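Local atomic coordinates of dihydropyrimidinase (Brevibacillus agri, PDB entry 3SFW), a protein that probably catalyses, through a pair of zinc ions, the reversible hydrolytic opening of the dihydropyrimidine ring, as other dihydropyrimidinases of the amidohydrolase family do. Residues A[117-122]-A[449-454]; A[376-381]-A[453-458]; A[78-83]-A[341-346]. All blocks are in the same frame, centred on the assembly; numbering follows the deposited sequence.

Contact 1: residues A[117-122]-A[449-454]; sequences VIDYGF and AGRYVK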
ATOM      1  N   VAL A 117     -39.508   7.080  22.942  1.00 10.20           N
ATOM      2  CA  VAL A 117     -39.364   7.934  24.126  1.00 11.63           C
ATOM      3  C   VAL A 117     -38.253   8.944  23.912  1.00 11.72           C
ATOM      4  O   VAL A 117     -38.141   9.900  24.674  1.00 12.72           O
ATOM      5  CB  VAL A 117     -39.105   7.131  25.410  1.00 11.38           C
ATOM      6  CG1 VAL A 117     -40.189   6.020  25.562  1.00 11.81           C
ATOM      7  CG2 VAL A 117     -37.704   6.492  25.412  1.00 12.76           C
ATOM      8  N   ILE A 118     -37.487   8.752  22.836  1.00 12.51           N
ATOM      9  CA  ILE A 118     -36.496   9.748  22.421  1.00  9.25           C
ATOM     10  C   ILE A 118     -36.545   9.881  20.914  1.00  9.83           C
ATOM     11  O   ILE A 118     -37.343   9.216  20.228  1.00 13.37           O
ATOM     12  CB  ILE A 118     -35.053   9.374  22.869  1.00 11.93           C
ATOM     13  CG1 ILE A 118     -34.790   7.899  22.651  1.00 16.64           C
ATOM     14  CG2 ILE A 118     -34.866   9.603  24.361  1.00 14.28           C
ATOM     15  CD1 ILE A 118     -33.939   7.552  21.587  1.00 16.39           C
ATOM     16  N   ASP A 119     -35.765  10.826  20.369  1.00 11.98           N
ATOM     17  CA  ASP A 119     -35.955  11.237  18.996  1.00  8.39           C
ATOM     18  C   ASP A 119     -35.372  10.230  18.005  1.00 10.81           C
ATOM     19  O   ASP A 119     -34.469   9.460  18.359  1.00 11.70           O
ATOM     20  CB  ASP A 119     -35.343  12.608  18.756  1.00 10.05           C
ATOM     21  CG  ASP A 119     -36.149  13.707  19.419  1.00 13.54           C
ATOM     22  OD1 ASP A 119     -37.158  13.352  20.096  1.00 13.36           O
ATOM     23  OD2 ASP A 119     -35.805  14.900  19.289  1.00 12.62           O
ATOM     24  N   TYR A 120     -35.890  10.232  16.774  1.00 11.36           N
ATOM     25  CA  TYR A 120     -35.512   9.185  15.803  1.00 10.13           C
ATOM     26  C   TYR A 120     -35.531   9.743  14.397  1.00 10.40           C
ATOM     27  O   TYR A 120     -36.448  10.514  14.025  1.00 11.40           O
ATOM     28  CB  TYR A 120     -36.446   7.954  15.892  1.00 12.24           C
ATOM     29  CG  TYR A 120     -37.928   8.297  15.751  1.00 10.29           C
ATOM     30  CD1 TYR A 120     -38.672   8.764  16.859  1.00  9.90           C
ATOM     31  CD2 TYR A 120     -38.587   8.134  14.504  1.00 11.11           C
ATOM     32  CE1 TYR A 120     -40.024   9.187  16.705  1.00 10.29           C
ATOM     33  CE2 TYR A 120     -39.918   8.527  14.349  1.00 13.85           C
ATOM     34  CZ  TYR A 120     -40.641   9.006  15.453  1.00 13.01           C
ATOM     35  OH  TYR A 120     -41.964   9.391  15.266  1.00 14.40           O
ATOM     36  N   GLY A 121     -34.624   9.235  13.568  1.00 11.42           N
ATOM     37  CA  GLY A 121     -34.744   9.449  12.157  1.00 10.54           C
ATOM     38  C   GLY A 121     -34.807   8.103  11.495  1.00 10.76           C
ATOM     39  O   GLY A 121     -34.716   7.045  12.183  1.00 11.98           O
ATOM     40  N   PHE A 122     -34.983   8.113  10.170  1.00 11.86           N
ATOM     41  CA  PHE A 122     -34.907   6.889   9.392  1.00  9.77           C
ATOM     42  C   PHE A 122     -33.847   6.992   8.301  1.00  9.47           C
ATOM     43  O   PHE A 122     -33.755   8.011   7.609  1.00 11.76           O
ATOM     44  CB  PHE A 122     -36.262   6.581   8.702  1.00  9.78           C
ATOM     45  CG  PHE A 122     -37.404   6.356   9.667  1.00 11.19           C
ATOM     46  CD1 PHE A 122     -37.236   5.589  10.842  1.00 12.77           C
ATOM     47  CD2 PHE A 122     -38.652   6.914   9.398  1.00 13.52           C
ATOM     48  CE1 PHE A 122     -38.230   5.470  11.749  1.00 15.18           C
ATOM     49  CE2 PHE A 122     -39.694   6.792  10.338  1.00 16.45           C
ATOM     50  CZ  PHE A 122     -39.500   6.046  11.480  1.00 14.60           C
ATOM     51  N   ALA A 449     -43.083  10.486  23.643  1.00 14.57           N
ATOM     52  CA  ALA A 449     -42.371  11.755  23.850  1.00 13.78           C
ATOM     53  C   ALA A 449     -41.425  12.090  22.686  1.00 12.82           C
ATOM     54  O   ALA A 449     -41.129  13.274  22.409  1.00 14.27           O
ATOM     55  CB  ALA A 449     -41.584  11.702  25.157  1.00 14.47           C
ATOM     56  N   GLY A 450     -40.813  11.043  22.144  1.00 11.95           N
ATOM     57  CA  GLY A 450     -39.831  11.172  21.068  1.00  9.82           C
ATOM     58  C   GLY A 450     -40.450  11.703  19.805  1.00 13.34           C
ATOM     59  O   GLY A 450     -41.646  11.520  19.559  1.00 15.72           O
ATOM     60  N   ARG A 451     -39.657  12.466  19.044  1.00 11.72           N
ATOM     61  CA  ARG A 451     -40.105  13.053  17.763  1.00 12.52           C
ATOM     62  C   ARG A 451     -39.225  12.623  16.597  1.00 12.76           C
ATOM     63  O   ARG A 451     -38.028  12.370  16.757  1.00 14.51           O
ATOM     64  CB  ARG A 451     -40.106  14.592  17.804  1.00 17.63           C
ATOM     65  CG  ARG A 451     -41.003  15.120  18.923  1.00 26.71           C
ATOM     66  CD  ARG A 451     -41.645  16.426  18.547  1.00 34.54           C
ATOM     67  NE  ARG A 451     -40.686  17.510  18.588  1.00 37.35           N
ATOM     68  CZ  ARG A 451     -40.780  18.563  19.406  1.00 40.50           C
ATOM     69  NH1 ARG A 451     -39.833  19.494  19.386  1.00 38.60           N
ATOM     70  NH2 ARG A 451     -41.807  18.684  20.241  1.00 38.45           N
ATOM     71  N   TYR A 452     -39.849  12.560  15.428  1.00 13.55           N
ATOM     72  CA  TYR A 452     -39.144  12.220  14.188  1.00 12.13           C
ATOM     73  C   TYR A 452     -38.254  13.392  13.825  1.00 15.88           C
ATOM     74  O   TYR A 452     -38.683  14.554  13.920  1.00 17.41           O
ATOM     75  CB  TYR A 452     -40.164  11.976  13.040  1.00 13.13           C
ATOM     76  CG  TYR A 452     -39.470  11.770  11.701  1.00 12.32           C
ATOM     77  CD1 TYR A 452     -38.742  10.599  11.457  1.00 11.78           C
ATOM     78  CD2 TYR A 452     -39.570  12.723  10.658  1.00 14.25           C
ATOM     79  CE1 TYR A 452     -38.075  10.396  10.246  1.00 13.81           C
ATOM     80  CE2 TYR A 452     -38.860  12.549   9.469  1.00 13.61           C
ATOM     81  CZ  TYR A 452     -38.137  11.382   9.264  1.00 14.54           C
ATOM     82  OH  TYR A 452     -37.486  11.159   8.088  1.00 15.24           O
ATOM     83  N   VAL A 453     -37.040  13.096  13.371  1.00 13.44           N
ATOM     84  CA  VAL A 453     -36.098  14.151  12.942  1.00 14.63           C
ATOM     85  C   VAL A 453     -35.946  14.155  11.433  1.00 14.21           C
ATOM     86  O   VAL A 453     -35.614  13.116  10.841  1.00 12.91           O
ATOM     87  CB  VAL A 453     -34.699  13.904  13.570  1.00 14.59           C
ATOM     88  CG1 VAL A 453     -33.711  15.024  13.124  1.00 16.16           C
ATOM     89  CG2 VAL A 453     -34.855  13.902  15.096  1.00 19.04           C
ATOM     90  N   LYS A 454     -36.341  15.259  10.790  1.00 13.32           N
ATOM     91  CA  LYS A 454     -36.186  15.401   9.321  1.00 14.61           C
ATOM     92  C   LYS A 454     -34.776  15.897   9.050  1.00 16.64           C
ATOM     93  O   LYS A 454     -34.378  16.937   9.588  1.00 17.48           O
ATOM     94  CB  LYS A 454     -37.217  16.426   8.744  1.00 21.21           C
ATOM     95  CG  LYS A 454     -38.641  15.873   8.495  1.00 31.56           C
ATOM     96  CD  LYS A 454     -39.546  16.943   7.792  1.00 36.19           C
ATOM     97  CE  LYS A 454     -40.680  16.344   6.878  1.00 39.64           C
ATOM     98  NZ  LYS A 454     -41.282  15.023   7.297  1.00 37.73           N
TER
HETATM   99  O   HOH W   1     -43.201  10.679  17.136  1.00 26.05           O
HETATM  100  O   HOH W   2     -34.790  10.945   9.296  1.00 10.56           O
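Tyr-120 is gripped through both of its backbone polar groups by segment 449-454: its N donates to Arg-451 O at 3.0 Å, and its O receives Val-453 N at 2.7 Å. The two segments run only 20° apart, and these bonds flank Tyr-452, so Tyr-120 and Tyr-452 form a single parallel bridge. The tight part includes the aromatic cluster of Tyr-120, Phe-122 and Tyr-452. With chi1 at 54°, CG of Tyr-120 stands between N and the carbonyl carbon, which brings the ring back over the partner backbone; Tyr-452 CA makes a CH-pi contact 3.8 Å from the centroid of the Tyr-120 ring, 16° off its normal. The Tyr-452 ring continues past this point, its CE1 reaching Phe-122 CD2 at 3.6 Å. A water joins Phe-122 N, Tyr-452 OH and Val-453 O, and the hydroxyl also bonds to Glu-144 O. Ile-118 O, buried without a hydrogen-bond partner, is met by Gly-450 CA at 3.3 Å. Asp-119 is equally well held: OD1 accepts Arg-451 N at 2.9 Å from well above the carboxylate plane, while the same carboxylate forms salt bridges to Lys-382 and Arg-433.

The loose side is the exposed Arg-451 side chain, which beyond CB leaves the contact for a salt bridge with Glu-26. Separately, at the hydroxyl end of Tyr-120, a water spans its OH and Gly-450 O. Strand 119-124 pairs with strand 86-93, and the late chain docks on it through a single parallel beta bridge on a strand of what is probably the TIM barrel of the amidohydrolase fold.

Contact 2: residues A[376-381]-A[453-458]; sequences FGMFPQ and VKRSTF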
ATOM      1  N   PHE A 376     -25.070  12.513   9.296  1.00 10.04           N
ATOM      2  CA  PHE A 376     -26.486  12.171   9.065  1.00 10.17           C
ATOM      3  C   PHE A 376     -27.433  13.378   9.091  1.00 10.34           C
ATOM      4  O   PHE A 376     -28.649  13.223   9.046  1.00 11.05           O
ATOM      5  CB  PHE A 376     -26.913  11.077  10.062  1.00  8.51           C
ATOM      6  CG  PHE A 376     -26.298   9.745   9.710  1.00 10.32           C
ATOM      7  CD1 PHE A 376     -26.722   9.073   8.566  1.00 11.58           C
ATOM      8  CD2 PHE A 376     -25.188   9.257  10.408  1.00 10.28           C
ATOM      9  CE1 PHE A 376     -26.097   7.873   8.162  1.00 11.66           C
ATOM     10  CE2 PHE A 376     -24.602   8.026  10.058  1.00  8.59           C
ATOM     11  CZ  PHE A 376     -24.993   7.375   8.883  1.00 10.07           C
ATOM     12  N   GLY A 377     -26.866  14.576   9.026  1.00 10.36           N
ATOM     13  CA  GLY A 377     -27.716  15.779   8.714  1.00  8.86           C
ATOM     14  C   GLY A 377     -28.587  16.208   9.889  1.00 10.95           C
ATOM     15  O   GLY A 377     -29.721  16.695   9.706  1.00 12.27           O
ATOM     16  N   MET A 378     -28.068  16.019  11.105  1.00 10.30           N
ATOM     17  CA  MET A 378     -28.830  16.333  12.335  1.00 11.12           C
ATOM     18  C   MET A 378     -28.085  17.396  13.128  1.00 12.21           C
ATOM     19  O   MET A 378     -28.447  17.669  14.230  1.00 14.90           O
ATOM     20  CB  MET A 378     -28.949  15.058  13.248  1.00 12.13           C
ATOM     21  CG  MET A 378     -29.767  13.899  12.585  1.00 14.32           C
ATOM     22  SD  MET A 378     -29.408  12.246  13.318  1.00 16.39           S
ATOM     23  CE  MET A 378     -30.318  12.396  14.833  1.00 17.89           C
ATOM     24  N   PHE A 379     -27.035  17.990  12.558  1.00 12.56           N
ATOM     25  CA  PHE A 379     -26.176  18.911  13.328  1.00 11.73           C
ATOM     26  C   PHE A 379     -26.515  20.333  12.844  1.00 14.61           C
ATOM     27  O   PHE A 379     -26.671  20.545  11.647  1.00 15.81           O
ATOM     28  CB  PHE A 379     -24.692  18.621  13.028  1.00 12.38           C
ATOM     29  CG  PHE A 379     -23.741  19.393  13.914  1.00 16.71           C
ATOM     30  CD1 PHE A 379     -23.147  20.569  13.464  1.00 19.71           C
ATOM     31  CD2 PHE A 379     -23.491  18.951  15.216  1.00 18.10           C
ATOM     32  CE1 PHE A 379     -22.289  21.308  14.330  1.00 20.32           C
ATOM     33  CE2 PHE A 379     -22.683  19.680  16.049  1.00 21.85           C
ATOM     34  CZ  PHE A 379     -22.065  20.838  15.598  1.00 20.73           C
ATOM     35  N   PRO A 380     -26.562  21.320  13.752  1.00 15.94           N
ATOM     36  CA  PRO A 380     -26.211  21.255  15.159  1.00 16.36           C
ATOM     37  C   PRO A 380     -27.433  21.098  16.055  1.00 11.75           C
ATOM     38  O   PRO A 380     -27.288  21.233  17.255  1.00 14.30           O
ATOM     39  CB  PRO A 380     -25.606  22.661  15.439  1.00 18.16           C
ATOM     40  CG  PRO A 380     -26.370  23.569  14.509  1.00 20.62           C
ATOM     41  CD  PRO A 380     -26.677  22.719  13.264  1.00 19.49           C
ATOM     42  N   GLN A 381     -28.608  20.801  15.501  1.00 11.64           N
ATOM     43  CA  GLN A 381     -29.788  20.547  16.373  1.00 14.69           C
ATOM     44  C   GLN A 381     -29.435  19.466  17.427  1.00 16.47           C
ATOM     45  O   GLN A 381     -29.754  19.601  18.635  1.00 14.77           O
ATOM     46  CB  GLN A 381     -31.015  20.052  15.552  1.00 18.00           C
ATOM     47  CG  GLN A 381     -32.199  19.676  16.474  1.00 19.28           C
ATOM     48  CD  GLN A 381     -33.405  18.988  15.777  1.00 21.43           C
ATOM     49  OE1 GLN A 381     -34.343  18.556  16.445  1.00 23.32           O
ATOM     50  NE2 GLN A 381     -33.362  18.863  14.465  1.00 19.73           N
ATOM     51  N   VAL A 453     -37.040  13.096  13.371  1.00 13.44           N
ATOM     52  CA  VAL A 453     -36.098  14.151  12.942  1.00 14.63           C
ATOM     53  C   VAL A 453     -35.946  14.155  11.433  1.00 14.21           C
ATOM     54  O   VAL A 453     -35.614  13.116  10.841  1.00 12.91           O
ATOM     55  CB  VAL A 453     -34.699  13.904  13.570  1.00 14.59           C
ATOM     56  CG1 VAL A 453     -33.711  15.024  13.124  1.00 16.16           C
ATOM     57  CG2 VAL A 453     -34.855  13.902  15.096  1.00 19.04           C
ATOM     58  N   LYS A 454     -36.341  15.259  10.790  1.00 13.32           N
ATOM     59  CA  LYS A 454     -36.186  15.401   9.321  1.00 14.61           C
ATOM     60  C   LYS A 454     -34.776  15.897   9.050  1.00 16.64           C
ATOM     61  O   LYS A 454     -34.378  16.937   9.588  1.00 17.48           O
ATOM     62  CB  LYS A 454     -37.217  16.426   8.744  1.00 21.21           C
ATOM     63  CG  LYS A 454     -38.641  15.873   8.495  1.00 31.56           C
ATOM     64  CD  LYS A 454     -39.546  16.943   7.792  1.00 36.19           C
ATOM     65  CE  LYS A 454     -40.680  16.344   6.878  1.00 39.64           C
ATOM     66  NZ  LYS A 454     -41.282  15.023   7.297  1.00 37.73           N
ATOM     67  N   ARG A 455     -33.969  15.089   8.363  1.00  9.28           N
ATOM     68  CA  ARG A 455     -32.546  15.358   8.284  1.00  9.27           C
ATOM     69  C   ARG A 455     -32.146  16.123   7.060  1.00 10.59           C
ATOM     70  O   ARG A 455     -32.839  16.085   6.028  1.00 12.25           O
ATOM     71  CB  ARG A 455     -31.796  14.018   8.391  1.00  9.68           C
ATOM     72  CG  ARG A 455     -32.152  13.354   9.754  1.00  9.16           C
ATOM     73  CD  ARG A 455     -31.489  11.961   9.959  1.00  8.96           C
ATOM     74  NE  ARG A 455     -31.915  11.003   8.933  1.00 10.29           N
ATOM     75  CZ  ARG A 455     -31.118  10.540   7.971  1.00  9.94           C
ATOM     76  NH1 ARG A 455     -31.596   9.644   7.092  1.00  9.15           N
ATOM     77  NH2 ARG A 455     -29.821  10.940   7.908  1.00  9.25           N
ATOM     78  N   SER A 456     -31.084  16.916   7.191  1.00 12.41           N
ATOM     79  CA  SER A 456     -30.637  17.749   6.099  1.00 13.41           C
ATOM     80  C   SER A 456     -29.833  16.954   5.071  1.00 13.00           C
ATOM     81  O   SER A 456     -29.350  15.841   5.363  1.00 13.43           O
ATOM     82  CB  SER A 456     -29.848  18.953   6.656  1.00 18.72           C
ATOM     83  OG  SER A 456     -28.698  18.500   7.320  1.00 23.38           O
ATOM     84  N   THR A 457     -29.732  17.492   3.861  1.00 12.77           N
ATOM     85  CA  THR A 457     -28.930  16.849   2.809  1.00 12.30           C
ATOM     86  C   THR A 457     -27.486  16.848   3.185  1.00 16.80           C
ATOM     87  O   THR A 457     -27.061  17.624   4.053  1.00 16.24           O
ATOM     88  CB  THR A 457     -29.115  17.497   1.434  1.00 15.44           C
ATOM     89  OG1 THR A 457     -28.931  18.904   1.561  1.00 15.89           O
ATOM     90  CG2 THR A 457     -30.569  17.215   0.901  1.00 16.33           C
ATOM     91  N   PHE A 458     -26.697  16.034   2.494  1.00 15.03           N
ATOM     92  CA  PHE A 458     -25.360  15.766   2.961  1.00 15.10           C
ATOM     93  C   PHE A 458     -24.419  16.951   2.827  1.00 16.98           C
ATOM     94  O   PHE A 458     -24.319  17.572   1.746  1.00 16.16           O
ATOM     95  CB  PHE A 458     -24.764  14.587   2.191  1.00 17.23           C
ATOM     96  CG  PHE A 458     -23.433  14.148   2.741  1.00 16.41           C
ATOM     97  CD1 PHE A 458     -23.367  13.478   3.968  1.00 15.95           C
ATOM     98  CD2 PHE A 458     -22.273  14.422   2.055  1.00 16.74           C
ATOM     99  CE1 PHE A 458     -22.139  13.066   4.456  1.00 16.27           C
ATOM    100  CE2 PHE A 458     -21.046  14.010   2.553  1.00 17.25           C
ATOM    101  CZ  PHE A 458     -20.990  13.371   3.752  1.00 15.43           C
TER
HETATM  102  O   HOH W   3     -32.438  18.725  10.104  1.00 36.43           O
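Arg-455 passes along the carbonyl of Phe-376 for most of its length, and each atom from CB outward can be traced against segment 376-381. CB lies 3.3 Å from Phe-376 O and also near Gly-377 O. CG lies between Phe-376 O and Met-378 CG, 3.7 Å from the latter, and CD stays beside the same thioether chain while coming within 3.2 Å of Phe-376 O. NE and CZ remain near that oxygen. The bend of Arg-455 at chi3 (-61°) folds the guanidinium back, bringing Arg-455 NH2 to donate to Phe-376 O at 2.8 Å with an N-H...O angle of 151°, close to the guanidinium plane. Arg-455 NH2 also sits at the edge of the Phe-376 ring, 3.7 Å from Phe-376 CD1. NH1 is held by Ser-148 OG and Phe-122 O.

The backbone beside it is pinned more directly. Gly-377 ends the preceding helix in a Schellman motif, with positive phi, and its O takes Ser-456 N at 2.9 Å, on a lone pair in the carbonyl plane and nearly straight (171°). Further along, Met-378 CG touches Val-453 CG1 at 4.1 Å. Phe-379 and Pro-380 face a second subunit, packing on Ser-14 and Thr-16 of that chain. The chemistry pairs a buried cation with the Phe-376 carbonyl at a helix C-terminus, the end at which the helix dipole would be partly negative; this probably helps to offset the cost of burying the charge.

Contact 3: residues A[78-83]-A[341-346]; sequences TKAAAF and IIEDRM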
ATOM      1  N   THR A  78     -36.097   2.319  22.322  1.00 11.26           N
ATOM      2  CA  THR A  78     -35.693   3.711  22.645  1.00 11.50           C
ATOM      3  C   THR A  78     -35.525   3.905  24.138  1.00 11.31           C
ATOM      4  O   THR A  78     -34.665   4.662  24.580  1.00 10.77           O
ATOM      5  CB  THR A  78     -36.636   4.805  22.051  1.00 10.34           C
ATOM      6  OG1 THR A  78     -37.972   4.667  22.563  1.00 10.91           O
ATOM      7  CG2 THR A  78     -36.626   4.719  20.528  1.00 11.22           C
ATOM      8  N   LYS A  79     -36.318   3.179  24.950  1.00 11.18           N
ATOM      9  CA  LYS A  79     -36.146   3.318  26.396  1.00 12.74           C
ATOM     10  C   LYS A  79     -34.772   2.743  26.795  1.00 12.66           C
ATOM     11  O   LYS A  79     -34.044   3.327  27.617  1.00 11.50           O
ATOM     12  CB  LYS A  79     -37.289   2.627  27.174  1.00 15.14           C
ATOM     13  CG  LYS A  79     -37.146   2.701  28.652  1.00 18.24           C
ATOM     14  CD  LYS A  79     -38.540   2.499  29.336  1.00 19.37           C
ATOM     15  CE  LYS A  79     -39.171   1.181  28.852  1.00 22.66           C
ATOM     16  NZ  LYS A  79     -38.545  -0.019  29.431  1.00 21.38           N
ATOM     17  N   ALA A  80     -34.408   1.604  26.201  1.00 11.10           N
ATOM     18  CA  ALA A  80     -33.134   0.970  26.504  1.00 14.53           C
ATOM     19  C   ALA A  80     -31.968   1.875  26.023  1.00 11.58           C
ATOM     20  O   ALA A  80     -30.985   2.058  26.711  1.00 11.93           O
ATOM     21  CB  ALA A  80     -33.073  -0.398  25.808  1.00 12.63           C
ATOM     22  N   ALA A  81     -32.131   2.481  24.858  1.00 11.82           N
ATOM     23  CA  ALA A  81     -31.119   3.431  24.355  1.00 12.16           C
ATOM     24  C   ALA A  81     -30.935   4.546  25.376  1.00 12.58           C
ATOM     25  O   ALA A  81     -29.795   4.900  25.720  1.00 11.93           O
ATOM     26  CB  ALA A  81     -31.573   4.033  23.001  1.00 11.22           C
ATOM     27  N   ALA A  82     -32.042   5.099  25.863  1.00 10.21           N
ATOM     28  CA  ALA A  82     -31.953   6.228  26.811  1.00 10.20           C
ATOM     29  C   ALA A  82     -31.262   5.785  28.114  1.00 12.59           C
ATOM     30  O   ALA A  82     -30.392   6.483  28.638  1.00 11.25           O
ATOM     31  CB  ALA A  82     -33.367   6.800  27.125  1.00 10.92           C
ATOM     32  N   PHE A  83     -31.612   4.606  28.636  1.00 12.14           N
ATOM     33  CA  PHE A  83     -30.910   4.159  29.841  1.00 12.25           C
ATOM     34  C   PHE A  83     -29.403   4.052  29.572  1.00 11.88           C
ATOM     35  O   PHE A  83     -28.628   4.016  30.526  1.00 13.27           O
ATOM     36  CB  PHE A  83     -31.458   2.830  30.337  1.00  9.78           C
ATOM     37  CG  PHE A  83     -32.643   2.986  31.268  1.00 11.74           C
ATOM     38  CD1 PHE A  83     -33.939   2.707  30.806  1.00 14.23           C
ATOM     39  CD2 PHE A  83     -32.459   3.384  32.601  1.00 13.72           C
ATOM     40  CE1 PHE A  83     -35.034   2.784  31.677  1.00 18.12           C
ATOM     41  CE2 PHE A  83     -33.560   3.538  33.477  1.00 14.68           C
ATOM     42  CZ  PHE A  83     -34.842   3.198  33.025  1.00 15.99           C
ATOM     43  N   ILE A 341     -27.385  -4.668  21.448  1.00  9.43           N
ATOM     44  CA  ILE A 341     -26.211  -3.825  21.594  1.00 11.61           C
ATOM     45  C   ILE A 341     -26.577  -2.358  21.975  1.00 12.68           C
ATOM     46  O   ILE A 341     -25.714  -1.575  22.395  1.00 11.69           O
ATOM     47  CB  ILE A 341     -25.390  -3.828  20.239  1.00  8.94           C
ATOM     48  CG1 ILE A 341     -25.195  -5.235  19.673  1.00 10.46           C
ATOM     49  CG2 ILE A 341     -23.999  -3.120  20.430  1.00 13.40           C
ATOM     50  CD1 ILE A 341     -24.361  -6.164  20.620  1.00 10.27           C
ATOM     51  N   ILE A 342     -27.836  -1.973  21.825  1.00 11.37           N
ATOM     52  CA  ILE A 342     -28.151  -0.528  21.921  1.00 11.31           C
ATOM     53  C   ILE A 342     -27.793   0.082  23.286  1.00 11.94           C
ATOM     54  O   ILE A 342     -27.350   1.233  23.372  1.00 11.49           O
ATOM     55  CB  ILE A 342     -29.598  -0.236  21.518  1.00  9.54           C
ATOM     56  CG1 ILE A 342     -29.754   1.227  21.070  1.00 11.43           C
ATOM     57  CG2 ILE A 342     -30.605  -0.571  22.689  1.00 10.25           C
ATOM     58  CD1 ILE A 342     -31.168   1.462  20.392  1.00 11.14           C
ATOM     59  N   GLU A 343     -27.982  -0.687  24.362  1.00  8.70           N
ATOM     60  CA  GLU A 343     -27.923  -0.099  25.665  1.00 10.21           C
ATOM     61  C   GLU A 343     -26.487   0.117  26.165  1.00 13.88           C
ATOM     62  O   GLU A 343     -26.203   1.088  26.875  1.00 15.53           O
ATOM     63  CB  GLU A 343     -28.671  -0.987  26.659  1.00  8.98           C
ATOM     64  CG  GLU A 343     -28.773  -0.344  28.045  1.00 11.13           C
ATOM     65  CD  GLU A 343     -29.836  -1.004  28.924  1.00 13.88           C
ATOM     66  OE1 GLU A 343     -30.652  -1.804  28.408  1.00 15.48           O
ATOM     67  OE2 GLU A 343     -29.857  -0.690  30.137  1.00 14.93           O
ATOM     68  N   ASP A 344     -25.571  -0.719  25.709  1.00 13.12           N
ATOM     69  CA  ASP A 344     -24.207  -0.699  26.278  1.00 10.00           C
ATOM     70  C   ASP A 344     -23.183   0.035  25.433  1.00 12.58           C
ATOM     71  O   ASP A 344     -21.986   0.172  25.842  1.00 12.63           O
ATOM     72  CB  ASP A 344     -23.770  -2.100  26.638  1.00 10.02           C
ATOM     73  CG  ASP A 344     -24.686  -2.711  27.669  1.00 14.97           C
ATOM     74  OD1 ASP A 344     -24.940  -2.035  28.711  1.00 13.92           O
ATOM     75  OD2 ASP A 344     -25.248  -3.780  27.374  1.00 13.37           O
ATOM     76  N   ARG A 345     -23.646   0.570  24.301  1.00 10.72           N
ATOM     77  CA  ARG A 345     -22.709   1.211  23.332  1.00  9.11           C
ATOM     78  C   ARG A 345     -21.872   2.317  24.014  1.00 12.66           C
ATOM     79  O   ARG A 345     -20.616   2.330  23.879  1.00 11.94           O
ATOM     80  CB  ARG A 345     -23.475   1.823  22.129  1.00 10.08           C
ATOM     81  CG  ARG A 345     -22.537   2.581  21.145  1.00 11.11           C
ATOM     82  CD  ARG A 345     -23.352   3.195  19.966  1.00 12.04           C
ATOM     83  NE  ARG A 345     -24.292   4.190  20.455  1.00 11.73           N
ATOM     84  CZ  ARG A 345     -24.289   5.477  20.112  1.00 10.70           C
ATOM     85  NH1 ARG A 345     -23.386   5.939  19.232  1.00 10.75           N
ATOM     86  NH2 ARG A 345     -25.186   6.307  20.671  1.00  9.05           N
ATOM     87  N   MET A 346     -22.531   3.280  24.668  1.00 10.27           N
ATOM     88  CA  MET A 346     -21.802   4.442  25.229  1.00  9.93           C
ATOM     89  C   MET A 346     -20.819   3.977  26.321  1.00 11.64           C
ATOM     90  O   MET A 346     -19.639   4.419  26.351  1.00 12.75           O
ATOM     91  CB  MET A 346     -22.773   5.458  25.825  1.00 11.43           C
ATOM     92  CG  MET A 346     -23.681   6.144  24.797  1.00 14.44           C
ATOM     93  SD  MET A 346     -22.778   7.285  23.750  1.00 17.91           S
ATOM     94  CE  MET A 346     -22.581   8.665  24.831  1.00 16.78           C
TER
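Ile-342 aims its CB at helix 74-83 and divides its branches between two successive alanines. CG2 faces Ala-80, 4.0 Å from its CB, while CG1, anti to the backbone N (chi1 -157°), carries CD1 onward to the methyl of Ala-81, 3.7 Å from Ala-81 CB. The two branches thus rest on different methyls of the same helix turn, and the small alanine side chains allow the backbones to approach, with Ala-81 CA and Glu-343 CA 4.9 Å apart.

Glu-343 comes from the next position along and lies in another direction. Its chain is extended, with CG again anti to N (chi1 -174°), and passes beside the helix backbone: Glu-343 CG is 3.5 Å from Ala-80 O. The carboxylate ends between two side chains of the helix, OE1 lying 3.8 Å from Ala-80 CB and OE2 3.9 Å from Phe-83 CB. The strongest polar partner of this carboxylate lies outside both segments: OE1 accepts His-410 N, with a weak further bond from Met-411 N. His-410 also stacks on the Phe-83 ring, so one loop residue serves both segments. Ile-342 also touches Asp-56 and Thr-59 of strand 49-59 and His-316.

No hydrogen bond or salt bridge crosses between 78-83 and 341-346. Direct cohesion is therefore by van der Waals contact, mainly of methyl and methylene groups but also against Ala-80 O and the carboxylate, while the buried carboxylate of Glu-343 is tied to the backbone of the loop around His-410, which joins the two segments indirectly.

In the fold
Contacts 1 and 2 share Val-453 and Lys-454 and lie with centres about 12 Å apart; Arg-455 NH1 probably donates to Phe-122 O at 2.8 Å, tying the 453-458 segment of contact 2 to strand 119-124 of contact 1. Contacts 1 and 3, with centres about 15 Å apart, meet on helix 74-83: Val-117 N approaches Thr-78 OG1 at 2.9 Å, a probable hydrogen bond. Contacts 2 and 3 do not touch, their nearest atoms being about 9 Å apart. The side chains of Phe-376, Ile-342 and Phe-122 lie about 11 to 13 Å from zinc, outside the metal site of His-58, His-60, the N-zeta-carboxylated Lys-150, His-183, His-239 and Asp-315.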